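Long-range contacts in aromatic amino acid beta-eliminating lyase/threonine aldolase (Exiguobacterium sibiricum, PDB 3LWS), which belongs to the beta-eliminating lyase family of pyridoxal-phosphate-dependent enzymes, with the aminotransferase-like architecture, and carries its cofactor covalently on a lysine side chain: residues A78-S83 with L110-T115; T90-P95 with P134-L139; T13-G18 with G334-E339; T7-T12 with Q307-T312; P153-L158 with Y186-A191. One frame throughout, in Å; residues are numbered along the deposited sequence.

Overall arrangement
Contacts 1, 2 and 5 belong to the large domain built on the seven-stranded mixed sheet, whereas contacts 3 and 4 tie the N-terminal residues to the chain's C-terminal part. Contacts 1 and 2 touch, their centres about 10 Å apart: Leu-79 packs on Cys-138 and Ser-83 on Ala-137, and strands 90-93 and 114-117 are neighbours. Contact 5, centred about 21 Å from contact 2, lies on helix 155-167, which follows strand 138-142 in the chain. Contacts 3 and 4, about 14 Å apart between centres, meet where Phe-9 of contact 4 packs on Gln-15 and Ser-17 of contact 3. Contacts 1 and 3 are about 39 Å apart between centres. Lys-206, which carries the pyridoxal phosphate, follows strand 199-203 of the large sheet.

Contact 1 of 5, residues A78-S83 with L110-T115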
# COMPACT_ATOMS: atom_id res chain seq x y z
N ALA A 78 12.39 3.12 -9.29
CA ALA A 78 13.49 2.56 -10.11
C ALA A 78 14.12 3.67 -10.96
O ALA A 78 15.35 3.86 -10.94
CB ALA A 78 13.00 1.44 -11.01
N LEU A 79 13.26 4.38 -11.68
CA LEU A 79 13.71 5.43 -12.62
C LEU A 79 14.46 6.55 -11.89
O LEU A 79 15.54 6.99 -12.34
CB LEU A 79 12.53 6.00 -13.43
CG LEU A 79 11.87 5.10 -14.48
CD1 LEU A 79 10.92 5.86 -15.34
CD2 LEU A 79 12.87 4.49 -15.36
N ARG A 80 13.93 6.96 -10.73
CA ARG A 80 14.59 7.96 -9.89
C ARG A 80 15.97 7.50 -9.42
O ARG A 80 16.92 8.29 -9.45
CB ARG A 80 13.71 8.32 -8.69
CG ARG A 80 14.32 9.33 -7.68
CD ARG A 80 14.82 10.61 -8.34
NE ARG A 80 15.54 11.44 -7.40
CZ ARG A 80 14.98 12.38 -6.64
NH1 ARG A 80 13.68 12.60 -6.67
NH2 ARG A 80 15.73 13.07 -5.80
N ILE A 81 16.09 6.25 -9.01
CA ILE A 81 17.39 5.74 -8.56
C ILE A 81 18.38 5.82 -9.71
O ILE A 81 19.43 6.42 -9.56
CB ILE A 81 17.32 4.34 -7.98
CG1 ILE A 81 16.46 4.38 -6.71
CG2 ILE A 81 18.75 3.80 -7.63
CD1 ILE A 81 15.80 3.04 -6.37
N TRP A 82 18.03 5.29 -10.87
CA TRP A 82 18.91 5.38 -12.03
C TRP A 82 19.17 6.82 -12.47
O TRP A 82 20.29 7.14 -12.81
CB TRP A 82 18.41 4.56 -13.22
CG TRP A 82 18.27 3.06 -12.96
CD1 TRP A 82 17.16 2.31 -13.26
CD2 TRP A 82 19.24 2.15 -12.39
NE1 TRP A 82 17.38 1.00 -12.91
CE2 TRP A 82 18.65 0.87 -12.40
CE3 TRP A 82 20.55 2.28 -11.91
CZ2 TRP A 82 19.31 -0.26 -11.89
CZ3 TRP A 82 21.20 1.16 -11.42
CH2 TRP A 82 20.57 -0.09 -11.40
N SER A 83 18.17 7.68 -12.44
CA SER A 83 18.37 9.08 -12.76
C SER A 83 19.44 9.67 -11.82
O SER A 83 20.39 10.31 -12.28
CB SER A 83 17.07 9.87 -12.63
OG SER A 83 17.29 11.25 -12.74
N LEU A 110 6.38 13.97 -8.91
CA LEU A 110 7.12 13.59 -7.70
C LEU A 110 8.65 13.63 -7.81
O LEU A 110 9.34 13.59 -6.79
CB LEU A 110 6.65 12.21 -7.23
CG LEU A 110 5.24 12.21 -6.62
CD1 LEU A 110 4.82 10.80 -6.42
CD2 LEU A 110 5.18 13.03 -5.28
N HIS A 111 9.17 13.74 -9.02
CA HIS A 111 10.60 13.80 -9.27
C HIS A 111 10.89 14.78 -10.41
O HIS A 111 10.06 14.95 -11.32
CB HIS A 111 11.13 12.41 -9.64
CG HIS A 111 10.69 11.35 -8.69
ND1 HIS A 111 11.39 11.04 -7.54
CD2 HIS A 111 9.59 10.57 -8.68
CE1 HIS A 111 10.75 10.10 -6.88
NE2 HIS A 111 9.65 9.81 -7.55
N PRO A 112 12.06 15.45 -10.38
CA PRO A 112 12.38 16.39 -11.44
C PRO A 112 12.86 15.59 -12.65
O PRO A 112 14.04 15.62 -13.00
CB PRO A 112 13.47 17.27 -10.81
CG PRO A 112 14.14 16.42 -9.84
CD PRO A 112 13.06 15.50 -9.29
N ILE A 113 11.96 14.83 -13.27
CA ILE A 113 12.31 13.93 -14.34
C ILE A 113 11.46 14.17 -15.60
O ILE A 113 10.23 14.42 -15.53
CB ILE A 113 12.30 12.45 -13.88
CG1 ILE A 113 13.38 12.19 -12.82
CG2 ILE A 113 12.50 11.53 -15.08
CD1 ILE A 113 13.35 10.83 -12.20
N GLU A 114 12.14 14.17 -16.74
CA GLU A 114 11.49 14.41 -18.03
C GLU A 114 11.54 13.13 -18.83
O GLU A 114 12.41 12.31 -18.62
CB GLU A 114 12.19 15.56 -18.78
CG GLU A 114 12.03 16.88 -18.03
CD GLU A 114 12.66 18.09 -18.73
OE1 GLU A 114 13.53 17.92 -19.63
OE2 GLU A 114 12.26 19.23 -18.36
N THR A 115 10.58 12.97 -19.74
CA THR A 115 10.45 11.75 -20.50
C THR A 115 10.47 12.02 -22.01
O THR A 115 9.84 12.97 -22.47
CB THR A 115 9.17 10.99 -20.04
OG1 THR A 115 8.00 11.70 -20.45
CG2 THR A 115 9.11 10.88 -18.53
O HOH W 1 11.70 14.62 -5.83
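Helix 71-86 passes the chain leading into strand 114-117 with Arg-80 opposite His-111, their CA atoms 7.1 Å apart; the helix packs on the loop ahead of this edge strand of the large mixed sheet in the aminotransferase-like fold. Just before that strand, Pro-112 forms the centre of an inverse gamma turn, and the residues on either side of it, His-111 and Ile-113, both face the helix. Arg-80 sets out with CG pointing away from its own N (chi1 178°) and then bends at chi2, which folds its chain around the imidazole. Arg-80 CB lies over one face of the His-111 ring, 4.1 Å from the centroid, in a CH-pi contact, while the guanidinium comes round to the ring edge. There Arg-80 NH1 donates to His-111 ND1 over 2.9 Å, with the nitrogen close to the ring plane and the guanidinium turned 87° against the imidazole. The same side chain thus fixes both a face and an edge of the histidine, whose NE2 is held by Tyr-233 OH. Asp-84 takes Arg-80 NE in a salt bridge. Next to the polar pair, Ile-113 reaches for the helix with its CD1, which sits 3.9 Å from Ser-83 CB and 4.1 Å from Arg-80 CD; Ser-83 OG itself bonds to Asn-88 O. One water closes the polar end, 3.0 Å from Arg-80 NH1 and 2.7 Å from Leu-110 O.

Contact 2 of 5, residues T90-P95 with P134-L139; sequences TVAYHP and PDIACL
Two backbone hydrogen bonds join Thr-90 and Ala-92 to the chain that becomes strand 138-142. Ala-92 N donates its N-H to Cys-138 O at 2.9 Å, a nearly straight bond (167° at the hydrogen), and Ala-137 N donates to Thr-90 O at 3.0 Å. Ala-137 has helical backbone angles, a kink just ahead of the strand that presents its N-H to Thr-90 O; Cys-138 N, buried next to it, finds no partner in the model. Weaker CA-H...O contacts support the pairing: Leu-139 CA lies 3.4 Å from Ala-92 O, and Val-91 CA sits equally close to Cys-138 O. Apolar contacts fall on both faces of the sheet. On the face of Ala-92, its CB is met at 3.6 Å by CD1 of Ile-136, whose rotamer (chi1 62°) swings the CG1-CD1 arm over the alanine, and Leu-139 CD1 comes alongside the Ala-92 carbonyl. The methyl groups of Thr-90 and Ile-136 meet CG2 to CG2 at 3.9 Å. On the other face Val-91 CG1 rests 4.1 Å from Cys-138 CB, and both residues are covered by Leu-79 of helix 71-86. With strand 114-117 bonded along the far edge of 90-93, this is part of the parallel run 114-117, 90-93, 138-142, 171-176, 199-203 within the mixed sheet of the aminotransferase-like large domain.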
# COMPACT_ATOMS: atom_id res chain seq x y z
N THR A 90 16.55 12.63 -17.51
CA THR A 90 15.68 12.27 -18.63
C THR A 90 15.61 10.75 -18.76
O THR A 90 16.63 10.07 -18.70
CB THR A 90 16.15 12.90 -19.96
OG1 THR A 90 16.09 14.33 -19.85
CG2 THR A 90 15.27 12.45 -21.14
N VAL A 91 14.40 10.23 -18.94
CA VAL A 91 14.17 8.80 -19.16
C VAL A 91 13.40 8.65 -20.48
O VAL A 91 12.75 9.59 -20.93
CB VAL A 91 13.43 8.15 -17.97
CG1 VAL A 91 14.21 8.37 -16.66
CG2 VAL A 91 12.01 8.68 -17.87
N ALA A 92 13.51 7.50 -21.11
CA ALA A 92 12.78 7.24 -22.32
C ALA A 92 11.97 5.93 -22.25
O ALA A 92 12.38 4.92 -21.62
CB ALA A 92 13.72 7.27 -23.53
N TYR A 93 10.82 5.95 -22.90
CA TYR A 93 9.95 4.80 -22.99
C TYR A 93 8.89 5.01 -24.08
O TYR A 93 8.85 6.06 -24.73
CB TYR A 93 9.30 4.48 -21.63
CG TYR A 93 8.66 5.62 -20.85
CD1 TYR A 93 7.74 6.46 -21.43
CD2 TYR A 93 8.94 5.80 -19.50
CE1 TYR A 93 7.13 7.50 -20.71
CE2 TYR A 93 8.29 6.82 -18.76
CZ TYR A 93 7.40 7.66 -19.41
OH TYR A 93 6.76 8.67 -18.75
N HIS A 94 8.08 3.97 -24.32
CA HIS A 94 6.95 4.02 -25.28
C HIS A 94 5.93 5.13 -24.89
O HIS A 94 5.70 5.34 -23.70
CB HIS A 94 6.26 2.63 -25.31
CG HIS A 94 5.30 2.45 -26.45
ND1 HIS A 94 3.96 2.82 -26.37
CD2 HIS A 94 5.49 1.97 -27.70
CE1 HIS A 94 3.39 2.57 -27.53
NE2 HIS A 94 4.28 2.04 -28.35
N PRO A 95 5.28 5.81 -25.88
CA PRO A 95 4.30 6.86 -25.52
C PRO A 95 3.11 6.40 -24.65
O PRO A 95 2.52 7.19 -23.94
CB PRO A 95 3.78 7.38 -26.87
CG PRO A 95 4.69 6.82 -27.93
CD PRO A 95 5.53 5.73 -27.34
N PRO A 134 19.50 10.42 -27.31
CA PRO A 134 20.62 11.12 -26.71
C PRO A 134 20.96 10.49 -25.34
O PRO A 134 20.37 9.46 -24.97
CB PRO A 134 20.08 12.53 -26.53
CG PRO A 134 18.66 12.33 -26.18
CD PRO A 134 18.24 11.17 -27.08
N ASP A 135 21.94 11.08 -24.66
CA ASP A 135 22.37 10.64 -23.32
C ASP A 135 21.16 10.77 -22.39
O ASP A 135 20.63 11.88 -22.17
CB ASP A 135 23.55 11.47 -22.79
CG ASP A 135 24.93 10.99 -23.31
OD1 ASP A 135 25.06 9.85 -23.81
OD2 ASP A 135 25.91 11.76 -23.16
N ILE A 136 20.70 9.64 -21.90
CA ILE A 136 19.58 9.58 -20.92
C ILE A 136 19.99 8.68 -19.76
O ILE A 136 20.94 7.92 -19.88
CB ILE A 136 18.26 9.07 -21.60
CG1 ILE A 136 18.43 7.65 -22.14
CG2 ILE A 136 17.85 9.99 -22.72
CD1 ILE A 136 17.15 6.96 -22.57
N ALA A 137 19.28 8.76 -18.64
CA ALA A 137 19.49 7.87 -17.48
C ALA A 137 19.01 6.44 -17.71
O ALA A 137 19.72 5.48 -17.41
CB ALA A 137 18.78 8.43 -16.23
N CYS A 138 17.79 6.30 -18.24
CA CYS A 138 17.13 5.00 -18.30
C CYS A 138 16.21 4.83 -19.50
O CYS A 138 15.45 5.75 -19.80
CB CYS A 138 16.29 4.82 -17.06
SG CYS A 138 15.63 3.15 -16.90
N LEU A 139 16.33 3.70 -20.21
CA LEU A 139 15.31 3.24 -21.17
C LEU A 139 14.46 2.18 -20.42
O LEU A 139 15.01 1.26 -19.81
CB LEU A 139 15.94 2.64 -22.40
CG LEU A 139 15.06 1.94 -23.45
CD1 LEU A 139 14.04 2.91 -24.05
CD2 LEU A 139 15.91 1.35 -24.52

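Contact 3 of 5, residues T13-G18 with G334-E339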
# COMPACT_ATOMS: atom_id res chain seq x y z
N THR A 13 -22.14 -16.82 -16.46
CA THR A 13 -21.78 -17.96 -15.61
C THR A 13 -20.41 -18.50 -16.02
O THR A 13 -19.86 -19.40 -15.36
CB THR A 13 -22.84 -19.03 -15.76
OG1 THR A 13 -22.77 -19.57 -17.08
CG2 THR A 13 -24.22 -18.41 -15.59
N GLY A 14 -19.85 -17.95 -17.09
CA GLY A 14 -18.46 -18.22 -17.46
C GLY A 14 -17.96 -17.17 -18.42
O GLY A 14 -18.75 -16.48 -19.05
N GLN A 15 -16.64 -17.06 -18.54
CA GLN A 15 -16.00 -16.03 -19.34
C GLN A 15 -14.81 -16.60 -20.07
O GLN A 15 -14.18 -17.57 -19.58
CB GLN A 15 -15.51 -14.87 -18.48
CG GLN A 15 -16.56 -14.19 -17.66
CD GLN A 15 -16.78 -14.87 -16.33
OE1 GLN A 15 -15.82 -15.31 -15.68
NE2 GLN A 15 -18.05 -14.97 -15.91
N ILE A 16 -14.49 -16.00 -21.22
CA ILE A 16 -13.28 -16.33 -21.95
C ILE A 16 -12.04 -15.67 -21.31
O ILE A 16 -10.94 -16.23 -21.38
CB ILE A 16 -13.38 -16.00 -23.46
CG1 ILE A 16 -13.63 -14.52 -23.69
CG2 ILE A 16 -14.52 -16.86 -24.09
CD1 ILE A 16 -13.58 -14.09 -25.13
N SER A 17 -12.22 -14.50 -20.70
CA SER A 17 -11.09 -13.75 -20.19
C SER A 17 -11.08 -13.81 -18.70
O SER A 17 -12.11 -14.03 -18.07
CB SER A 17 -11.15 -12.29 -20.61
OG SER A 17 -12.29 -11.66 -20.04
N GLY A 18 -9.90 -13.59 -18.15
CA GLY A 18 -9.73 -13.54 -16.70
C GLY A 18 -9.71 -14.84 -15.95
O GLY A 18 -9.66 -15.95 -16.51
N GLY A 334 -6.94 -16.58 -18.71
CA GLY A 334 -6.61 -17.11 -17.39
C GLY A 334 -7.43 -18.36 -17.10
O GLY A 334 -7.85 -19.06 -18.02
N ASP A 335 -7.72 -18.61 -15.83
CA ASP A 335 -8.38 -19.85 -15.40
C ASP A 335 -9.82 -19.96 -15.89
O ASP A 335 -10.32 -21.06 -16.07
CB ASP A 335 -8.33 -20.00 -13.87
CG ASP A 335 -6.99 -20.46 -13.36
OD1 ASP A 335 -6.18 -20.99 -14.15
OD2 ASP A 335 -6.74 -20.31 -12.16
N ALA A 336 -10.48 -18.83 -16.15
CA ALA A 336 -11.88 -18.86 -16.54
C ALA A 336 -12.18 -19.64 -17.82
O ALA A 336 -13.12 -20.46 -17.82
CB ALA A 336 -12.46 -17.46 -16.59
N TYR A 337 -11.40 -19.40 -18.88
CA TYR A 337 -11.60 -20.06 -20.15
C TYR A 337 -11.58 -21.58 -20.02
O TYR A 337 -12.43 -22.26 -20.59
CB TYR A 337 -10.54 -19.67 -21.18
CG TYR A 337 -10.78 -20.24 -22.56
CD1 TYR A 337 -11.84 -19.78 -23.33
CD2 TYR A 337 -9.97 -21.23 -23.10
CE1 TYR A 337 -12.08 -20.28 -24.59
CE2 TYR A 337 -10.18 -21.73 -24.36
CZ TYR A 337 -11.25 -21.24 -25.10
OH TYR A 337 -11.53 -21.69 -26.35
N GLY A 338 -10.61 -22.11 -19.30
CA GLY A 338 -10.46 -23.57 -19.13
C GLY A 338 -11.59 -24.23 -18.36
O GLY A 338 -11.67 -25.45 -18.32
N GLU A 339 -12.46 -23.44 -17.75
CA GLU A 339 -13.66 -23.97 -17.07
C GLU A 339 -14.87 -24.02 -18.02
O GLU A 339 -15.95 -24.46 -17.65
CB GLU A 339 -13.93 -23.15 -15.79
CG GLU A 339 -12.84 -23.40 -14.67
CD GLU A 339 -12.79 -22.36 -13.56
OE1 GLU A 339 -13.81 -21.67 -13.34
OE2 GLU A 339 -11.72 -22.24 -12.88
O HOH W 2 -15.61 -19.39 -16.98
O HOH W 3 -9.75 -16.94 -18.93
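Gly-18 O takes the backbone N-H of Ala-336 at 3.0 Å and also lies 2.6 Å from an ordered water. The N-H approaches at 142° to the C=O bond and tilted from the carbonyl plane, and Ala-336 CB follows it in to 3.2 Å from Gly-18 O. The water gathers both segments: Gly-334 N and Tyr-337 N donate to it, and Ile-16 O stands 2.8 Å from it. A second water does similar work further along, accepting from Gln-15 N and donating to Ala-336 O over 2.8 Å. Side chains pack around these bonds. Tyr-337 CB lies 3.5 Å from Ile-16 O, and the ring turns its edge to Ile-16 CA. Ile-16 CG2 touches that ring at Tyr-337 CD1, 4.0 Å away, and the two side chains both pack on Leu-268 of helix 258-273. Asp-335 faces elsewhere, in salt bridges with Arg-254 and Arg-257 and hydrogen-bonded to Tyr-261. Gly-18 has a positive phi, a backbone shape that favours glycine. The contact joins the N-terminal residues, from strand 14-15 onward, to the loop between strand 326-332 and helix 342-355. Its polar grip is main chain to main chain, directly or through water, so it rests on the backbone course of both segments and on ordered water more than on polar side-chain ends.

Contact 4 of 5, residues T7-T12 with Q307-T312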
# COMPACT_ATOMS: atom_id res chain seq x y z
N THR A 7 -23.35 -5.01 -17.59
CA THR A 7 -24.37 -5.76 -16.88
C THR A 7 -24.45 -7.18 -17.40
O THR A 7 -24.43 -8.12 -16.62
CB THR A 7 -25.77 -5.16 -17.10
OG1 THR A 7 -25.84 -3.85 -16.53
CG2 THR A 7 -26.83 -6.05 -16.48
N SER A 8 -24.53 -7.31 -18.71
CA SER A 8 -24.70 -8.61 -19.36
C SER A 8 -23.49 -9.53 -19.13
O SER A 8 -23.65 -10.76 -19.08
CB SER A 8 -25.00 -8.44 -20.86
OG SER A 8 -23.86 -8.08 -21.62
N PHE A 9 -22.31 -8.93 -18.98
CA PHE A 9 -21.09 -9.68 -18.78
C PHE A 9 -21.01 -10.15 -17.33
O PHE A 9 -20.58 -11.28 -17.06
CB PHE A 9 -19.87 -8.82 -19.17
CG PHE A 9 -18.55 -9.52 -19.04
CD1 PHE A 9 -18.02 -10.24 -20.12
CD2 PHE A 9 -17.78 -9.39 -17.86
CE1 PHE A 9 -16.77 -10.89 -20.02
CE2 PHE A 9 -16.52 -10.03 -17.75
CZ PHE A 9 -16.01 -10.76 -18.82
N GLN A 10 -21.43 -9.27 -16.41
CA GLN A 10 -21.46 -9.57 -14.98
C GLN A 10 -22.40 -10.73 -14.69
O GLN A 10 -22.11 -11.56 -13.81
CB GLN A 10 -21.97 -8.39 -14.13
CG GLN A 10 -21.35 -7.05 -14.37
CD GLN A 10 -20.07 -6.80 -13.63
OE1 GLN A 10 -19.94 -5.79 -12.92
NE2 GLN A 10 -19.09 -7.67 -13.83
N GLN A 11 -23.52 -10.79 -15.42
CA GLN A 11 -24.55 -11.82 -15.18
C GLN A 11 -24.26 -13.12 -15.94
O GLN A 11 -25.17 -13.96 -16.11
CB GLN A 11 -25.96 -11.30 -15.52
CG GLN A 11 -26.37 -9.95 -14.86
CD GLN A 11 -25.91 -9.79 -13.41
OE1 GLN A 11 -26.53 -10.30 -12.48
NE2 GLN A 11 -24.84 -9.02 -13.21
N THR A 12 -23.01 -13.31 -16.39
CA THR A 12 -22.61 -14.56 -17.06
C THR A 12 -22.09 -15.56 -16.05
O THR A 12 -21.64 -15.21 -14.96
CB THR A 12 -21.53 -14.37 -18.18
OG1 THR A 12 -20.34 -13.82 -17.61
CG2 THR A 12 -22.07 -13.53 -19.30
N GLN A 307 -27.10 -9.18 -26.30
CA GLN A 307 -28.02 -10.26 -26.62
C GLN A 307 -27.30 -11.61 -26.51
O GLN A 307 -27.70 -12.47 -25.73
CB GLN A 307 -28.62 -10.04 -28.01
CG GLN A 307 -29.71 -11.04 -28.35
CD GLN A 307 -30.39 -10.79 -29.70
OE1 GLN A 307 -29.84 -10.16 -30.60
NE2 GLN A 307 -31.60 -11.30 -29.84
N VAL A 308 -26.19 -11.74 -27.24
CA VAL A 308 -25.34 -12.94 -27.19
C VAL A 308 -25.07 -13.39 -25.77
O VAL A 308 -25.29 -14.56 -25.43
CB VAL A 308 -23.99 -12.72 -27.93
CG1 VAL A 308 -22.99 -13.81 -27.61
CG2 VAL A 308 -24.20 -12.61 -29.44
N GLN A 309 -24.65 -12.44 -24.94
CA GLN A 309 -24.24 -12.73 -23.58
C GLN A 309 -25.41 -13.08 -22.67
O GLN A 309 -25.33 -14.05 -21.91
CB GLN A 309 -23.33 -11.61 -23.00
CG GLN A 309 -22.01 -11.56 -23.77
CD GLN A 309 -21.00 -10.51 -23.36
OE1 GLN A 309 -19.82 -10.69 -23.64
NE2 GLN A 309 -21.43 -9.43 -22.70
N GLU A 310 -26.51 -12.32 -22.78
CA GLU A 310 -27.73 -12.60 -22.00
C GLU A 310 -28.17 -14.02 -22.21
O GLU A 310 -28.38 -14.75 -21.25
CB GLU A 310 -28.88 -11.65 -22.40
CG GLU A 310 -28.79 -10.27 -21.79
CD GLU A 310 -29.79 -9.27 -22.39
OE1 GLU A 310 -30.56 -9.63 -23.33
OE2 GLU A 310 -29.81 -8.11 -21.91
N GLU A 311 -28.25 -14.42 -23.48
CA GLU A 311 -28.81 -15.70 -23.86
C GLU A 311 -27.93 -16.87 -23.49
O GLU A 311 -28.43 -17.84 -22.89
CB GLU A 311 -29.07 -15.75 -25.37
CG GLU A 311 -30.23 -14.86 -25.80
CD GLU A 311 -30.36 -14.79 -27.30
OE1 GLU A 311 -29.89 -15.73 -27.98
OE2 GLU A 311 -30.91 -13.79 -27.80
N THR A 312 -26.64 -16.81 -23.85
CA THR A 312 -25.71 -17.93 -23.60
C THR A 312 -25.22 -18.00 -22.15
O THR A 312 -24.93 -19.08 -21.64
CB THR A 312 -24.50 -17.88 -24.53
OG1 THR A 312 -23.69 -16.73 -24.26
CG2 THR A 312 -24.94 -17.87 -25.98
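Gln-309 stretches from helix 298-312 to Ser-8 on the N-terminal helix 4-10, its chain extended beyond CG so that the amide arrives beside the serine hydroxyl. Gln-309 NE2 donates to Ser-8 OG at 3.0 Å, with the oxygen lying in the amide plane, only 1° out of it. Ser-8 sets OG between its backbone N and carbonyl carbon (chi1 75°), a rotamer in which the hydroxyl also bonds to Leu-5 O, one helical turn back. On the other side of the amide, Gln-309 OE1 comes to the edge of the Phe-9 ring, 4.0 Å from Phe-9 CD1, with ring and amide planes 50° apart; the backbone N-H groups of Phe-316 and Val-317 bind this same oxygen. Thr-12, where the chain has left its helix, lays CG2 4.4 Å from Gln-309 CB, while Thr-12 OG1 turns back to Phe-9 O at 2.6 Å. Beside Ser-8, Glu-310 adds the flank of its chain through CG, 4.3 Å from Ser-8 CB. Both ends of the Gln-309 amide are therefore used, which settles which end is nitrogen and which oxygen and locks its rotation: from helix 298-312, one buried neutral side chain ties the N-terminal helix to the chain just after strand 314-315.

Contact 5 of 5, residues P153-L158 with Y186-A191; sequences PAFSEL and YEKTAA
Tyr-186, the last residue of helix 179-186, drives its side chain into the start of helix 155-167 and bonds to Pro-153. From CB, with CG anti to the carbonyl carbon (chi1 -80°), the ring heads straight across. Tyr-186 CD1 meets Phe-155 CB at 4.1 Å, and CE1 comes within 3.7 Å of Phe-155 N, in the first turn of the helix. Further out, Tyr-186 CZ has Leu-158 CD1 4.0 Å away, the leucine and tyrosine side chains crossing at about a right angle. At the tip, Tyr-186 OH donates to Pro-153 O over a short 2.6 Å; the carbonyl oxygen lies in the plane of the tyrosine ring, the hydroxyl in the carbonyl plane. The bond fixes the tip, and the packing along the ring limits its rotation. Beyond it, Glu-187 takes a positive phi and turns the chain, bringing Lys-188 across Phe-155. The lysine bends at chi2, laying Lys-188 CE over the centre of the Phe-155 face, 3.7 Å from the centroid, with NZ 4.2 Å from it in a cation-pi contact. Ile-193 of helix 190-194 also packs on Phe-155, Tyr-186 and Lys-188. Helix 155-167 links parallel strands 138-142 and 171-176, and helices 179-186 and 190-194 lead on from 171-176 to 199-203: the contact joins two successive beta-alpha-beta crossovers between these three strands.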
# COMPACT_ATOMS: atom_id res chain seq x y z
N PRO A 153 9.27 -7.46 -28.96
CA PRO A 153 10.33 -7.73 -29.92
C PRO A 153 10.85 -9.18 -29.74
O PRO A 153 10.57 -9.79 -28.72
CB PRO A 153 11.38 -6.67 -29.61
CG PRO A 153 11.03 -6.09 -28.30
CD PRO A 153 9.64 -6.45 -27.95
N ALA A 154 11.54 -9.70 -30.75
CA ALA A 154 12.18 -11.01 -30.70
C ALA A 154 13.24 -11.01 -29.60
O ALA A 154 13.79 -9.96 -29.27
CB ALA A 154 12.81 -11.36 -32.04
N PHE A 155 13.54 -12.18 -29.03
CA PHE A 155 14.56 -12.26 -27.97
C PHE A 155 15.92 -11.68 -28.42
O PHE A 155 16.60 -11.04 -27.64
CB PHE A 155 14.74 -13.69 -27.48
CG PHE A 155 15.81 -13.83 -26.41
CD1 PHE A 155 15.52 -13.51 -25.09
CD2 PHE A 155 17.09 -14.22 -26.74
CE1 PHE A 155 16.51 -13.62 -24.07
CE2 PHE A 155 18.08 -14.34 -25.72
CZ PHE A 155 17.78 -14.01 -24.40
N SER A 156 16.31 -11.93 -29.66
CA SER A 156 17.60 -11.43 -30.17
C SER A 156 17.61 -9.91 -30.26
O SER A 156 18.64 -9.28 -30.04
CB SER A 156 17.94 -12.03 -31.53
OG SER A 156 17.27 -11.35 -32.57
N GLU A 157 16.44 -9.32 -30.58
CA GLU A 157 16.32 -7.85 -30.55
C GLU A 157 16.57 -7.32 -29.14
O GLU A 157 17.28 -6.35 -28.98
CB GLU A 157 15.00 -7.31 -31.08
CG GLU A 157 15.11 -5.78 -31.17
CD GLU A 157 13.92 -5.10 -31.73
OE1 GLU A 157 13.05 -5.78 -32.32
OE2 GLU A 157 13.86 -3.87 -31.57
N LEU A 158 16.03 -7.98 -28.12
CA LEU A 158 16.26 -7.57 -26.75
C LEU A 158 17.73 -7.70 -26.39
O LEU A 158 18.24 -6.88 -25.66
CB LEU A 158 15.41 -8.36 -25.77
CG LEU A 158 13.90 -8.31 -25.93
CD1 LEU A 158 13.29 -9.23 -24.91
CD2 LEU A 158 13.33 -6.93 -25.78
N TYR A 186 8.68 -16.76 -25.76
CA TYR A 186 10.14 -16.58 -25.86
C TYR A 186 10.88 -17.91 -25.74
O TYR A 186 11.99 -18.04 -26.25
CB TYR A 186 10.67 -15.63 -24.80
CG TYR A 186 10.46 -14.18 -25.14
CD1 TYR A 186 10.84 -13.69 -26.36
CD2 TYR A 186 9.92 -13.29 -24.21
CE1 TYR A 186 10.67 -12.37 -26.69
CE2 TYR A 186 9.77 -11.92 -24.54
CZ TYR A 186 10.13 -11.49 -25.79
OH TYR A 186 9.99 -10.18 -26.20
N GLU A 187 10.25 -18.88 -25.09
CA GLU A 187 10.89 -20.16 -24.75
C GLU A 187 12.11 -19.91 -23.84
O GLU A 187 13.19 -20.45 -24.05
CB GLU A 187 11.19 -21.00 -26.00
CG GLU A 187 9.94 -21.30 -26.79
CD GLU A 187 10.12 -22.24 -27.98
OE1 GLU A 187 11.16 -22.87 -28.13
OE2 GLU A 187 9.20 -22.33 -28.80
N LYS A 188 11.89 -19.10 -22.81
CA LYS A 188 12.93 -18.66 -21.90
C LYS A 188 12.41 -18.63 -20.47
O LYS A 188 11.22 -18.52 -20.25
CB LYS A 188 13.44 -17.27 -22.29
CG LYS A 188 14.18 -17.22 -23.60
CD LYS A 188 15.60 -17.72 -23.51
CE LYS A 188 16.29 -17.57 -24.86
NZ LYS A 188 17.70 -17.96 -24.71
N THR A 189 13.32 -18.74 -19.50
CA THR A 189 12.98 -18.61 -18.09
C THR A 189 12.89 -17.14 -17.71
O THR A 189 13.42 -16.28 -18.40
CB THR A 189 14.08 -19.17 -17.19
OG1 THR A 189 15.23 -18.33 -17.32
CG2 THR A 189 14.42 -20.64 -17.53
N ALA A 190 12.30 -16.86 -16.57
CA ALA A 190 12.23 -15.47 -16.09
C ALA A 190 13.64 -14.84 -15.92
O ALA A 190 13.83 -13.66 -16.25
CB ALA A 190 11.42 -15.39 -14.78
N ALA A 191 14.62 -15.63 -15.45
CA ALA A 191 15.97 -15.12 -15.25
C ALA A 191 16.64 -14.81 -16.59
O ALA A 191 17.34 -13.80 -16.69
CB ALA A 191 16.81 -16.07 -14.41